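Local coordinates for protein ectonucleotide pyrophosphatase/phosphodiesterase family member 5 (Mus musculus, PDB 5VEO) that probably hydrolyses phosphodiester bonds of nucleotide substrates, as a zinc-dependent ectoenzyme of the nucleotide pyrophosphatase/phosphodiesterase family, captured here as an inactive variant with AMP, at residues Ser135-Thr138 with Tyr139-Pro142. The protein carries 1 engineered substitution. Numbering follows the deposited sequence.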
ATOM      1  N   SER A 135     -17.619  12.096  -4.114  1.00 18.12           N
ATOM      2  CA  SER A 135     -17.359  11.488  -5.410  1.00 18.87           C
ATOM      3  C   SER A 135     -16.848  10.072  -5.236  1.00 16.51           C
ATOM      4  O   SER A 135     -16.199   9.744  -4.236  1.00 19.01           O
ATOM      5  CB  SER A 135     -16.306  12.242  -6.227  1.00 24.79           C
ATOM      6  OG  SER A 135     -16.679  13.574  -6.480  1.00 31.74           O
ATOM      7  N   PHE A 136     -17.145   9.254  -6.235  1.00 16.80           N
ATOM      8  CA  PHE A 136     -16.629   7.908  -6.425  1.00 16.27           C
ATOM      9  C   PHE A 136     -15.919   7.858  -7.769  1.00 15.85           C
ATOM     10  O   PHE A 136     -16.129   8.731  -8.623  1.00 18.61           O
ATOM     11  CB  PHE A 136     -17.759   6.864  -6.444  1.00 18.82           C
ATOM     12  CG  PHE A 136     -18.473   6.679  -5.132  1.00 20.28           C
ATOM     13  CD1 PHE A 136     -18.001   5.786  -4.181  1.00 18.72           C
ATOM     14  CD2 PHE A 136     -19.643   7.358  -4.878  1.00 20.39           C
ATOM     15  CE1 PHE A 136     -18.678   5.602  -2.986  1.00 17.39           C
ATOM     16  CE2 PHE A 136     -20.322   7.183  -3.686  1.00 22.54           C
ATOM     17  CZ  PHE A 136     -19.843   6.310  -2.742  1.00 21.38           C
ATOM     18  N   PRO A 137     -15.101   6.833  -8.011  1.00 13.53           N
ATOM     19  CA  PRO A 137     -14.734   6.511  -9.395  1.00 13.48           C
ATOM     20  C   PRO A 137     -15.992   6.330 -10.241  1.00 15.56           C
ATOM     21  O   PRO A 137     -17.026   5.867  -9.754  1.00 16.95           O
ATOM     22  CB  PRO A 137     -13.947   5.201  -9.262  1.00 13.75           C
ATOM     23  CG  PRO A 137     -13.522   5.146  -7.809  1.00 12.89           C
ATOM     24  CD  PRO A 137     -14.691   5.765  -7.084  1.00 14.88           C
ATOM     25  N   THR A 138     -15.888   6.687 -11.520  1.00 15.06           N
ATOM     26  CA  THR A 138     -17.024   6.541 -12.438  1.00 15.44           C
ATOM     27  C   THR A 138     -17.634   5.151 -12.354  1.00 15.78           C
ATOM     28  O   THR A 138     -18.864   4.995 -12.307  1.00 16.41           O
ATOM     29  CB  THR A 138     -16.577   6.809 -13.865  1.00 14.75           C
ATOM     30  OG1 THR A 138     -15.830   8.025 -13.899  1.00 18.16           O
ATOM     31  CG2 THR A 138     -17.805   6.885 -14.811  1.00 18.08           C
ATOM     32  N   TYR A 139     -16.773   4.124 -12.329  1.00 14.85           N
ATOM     33  CA  TYR A 139     -17.165   2.739 -12.141  1.00 15.28           C
ATOM     34  C   TYR A 139     -16.366   2.155 -10.991  1.00 13.59           C
ATOM     35  O   TYR A 139     -15.145   2.347 -10.927  1.00 14.16           O
ATOM     36  CB  TYR A 139     -16.899   1.880 -13.381  1.00 15.84           C
ATOM     37  CG  TYR A 139     -17.439   2.398 -14.714  1.00 16.67           C
ATOM     38  CD1 TYR A 139     -18.739   2.135 -15.095  1.00 25.04           C
ATOM     39  CD2 TYR A 139     -16.632   3.102 -15.594  1.00 16.61           C
ATOM     40  CE1 TYR A 139     -19.232   2.573 -16.303  1.00 26.18           C
ATOM     41  CE2 TYR A 139     -17.119   3.553 -16.824  1.00 18.97           C
ATOM     42  CZ  TYR A 139     -18.421   3.276 -17.164  1.00 22.31           C
ATOM     43  OH  TYR A 139     -18.921   3.714 -18.384  1.00 27.52           O
ATOM     44  N   TYR A 140     -17.027   1.401 -10.119  1.00 13.75           N
ATOM     45  CA  TYR A 140     -16.302   0.731  -9.042  1.00 13.02           C
ATOM     46  C   TYR A 140     -17.106  -0.458  -8.543  1.00 12.24           C
ATOM     47  O   TYR A 140     -18.329  -0.546  -8.734  1.00 15.69           O
ATOM     48  CB  TYR A 140     -15.990   1.689  -7.882  1.00 13.10           C
ATOM     49  CG  TYR A 140     -17.200   2.123  -7.102  1.00 12.98           C
ATOM     50  CD1 TYR A 140     -17.616   1.421  -5.983  1.00 14.12           C
ATOM     51  CD2 TYR A 140     -17.931   3.241  -7.484  1.00 16.56           C
ATOM     52  CE1 TYR A 140     -18.752   1.815  -5.263  1.00 16.49           C
ATOM     53  CE2 TYR A 140     -19.072   3.638  -6.776  1.00 17.59           C
ATOM     54  CZ  TYR A 140     -19.464   2.927  -5.665  1.00 17.14           C
ATOM     55  OH  TYR A 140     -20.591   3.320  -4.967  1.00 22.99           O
ATOM     56  N   LEU A 141     -16.416  -1.355  -7.893  1.00 13.83           N
ATOM     57  CA  LEU A 141     -17.026  -2.497  -7.225  1.00 12.68           C
ATOM     58  C   LEU A 141     -17.042  -2.297  -5.715  1.00 12.74           C
ATOM     59  O   LEU A 141     -16.010  -1.942  -5.131  1.00 15.16           O
ATOM     60  CB  LEU A 141     -16.270  -3.784  -7.551  1.00 14.45           C
ATOM     61  CG  LEU A 141     -15.992  -4.088  -9.033  1.00 15.19           C
ATOM     62  CD1 LEU A 141     -15.228  -5.406  -9.198  1.00 16.40           C
ATOM     63  CD2 LEU A 141     -17.291  -4.099  -9.850  1.00 17.74           C
ATOM     64  N   PRO A 142     -18.159  -2.528  -5.030  1.00 14.47           N
ATOM     65  CA  PRO A 142     -18.110  -2.636  -3.566  1.00 13.42           C
ATOM     66  C   PRO A 142     -17.088  -3.679  -3.141  1.00 11.86           C
ATOM     67  O   PRO A 142     -17.021  -4.764  -3.712  1.00 14.60           O
ATOM     68  CB  PRO A 142     -19.539  -3.061  -3.206  1.00 18.97           C
ATOM     69  CG  PRO A 142     -20.354  -2.571  -4.348  1.00 21.49           C
ATOM     70  CD  PRO A 142     -19.497  -2.838  -5.540  1.00 16.62           C
TER
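F136 and Y140 come together across a bend in one continuous chain: 135-137 runs extended, T138 alone takes helical backbone angles, and the chain straightens again into the short strand 139-140. No hydrogen bond joins the two segments; P137 O approaches Y139 N at 3.1 Å, but the angle is poor. The turn brings the F136 and Y140 rings to near parallel, planes 13° apart and centroids 4.7 Å apart, slid so far that they barely overlap. The phenol end of Y140 reaches over the F136 ring, its OH above the ring centre, 3.5 Å from the plane, with CZ over the same face, while F136 CB lies 3.5 Å from Y140 CE2. Y140 CG stands between its backbone N and carbonyl carbon (chi1 69°), which turns the ring toward F136; P137 O meets that ring at its edge, 3.6 Å from Y140 CD2. With an alanine in place of F136, the phenol end of Y140 would probably lose the aromatic face it lies against and be freer to turn. At the bend itself, T138 CG2 rests over one face of the Y139 ring, 4.2 Å from its centroid, a CH-pi contact. Y139 also stacks with W159 of helix 149-160, and its OH is hydrogen-bonded to D164 O. Backbone hydrogen bonds from Y139 and L141 to strand 120-123 place this bend at the entry to an outermost strand of the mixed central sheet, within the alkaline-phosphatase-like fold.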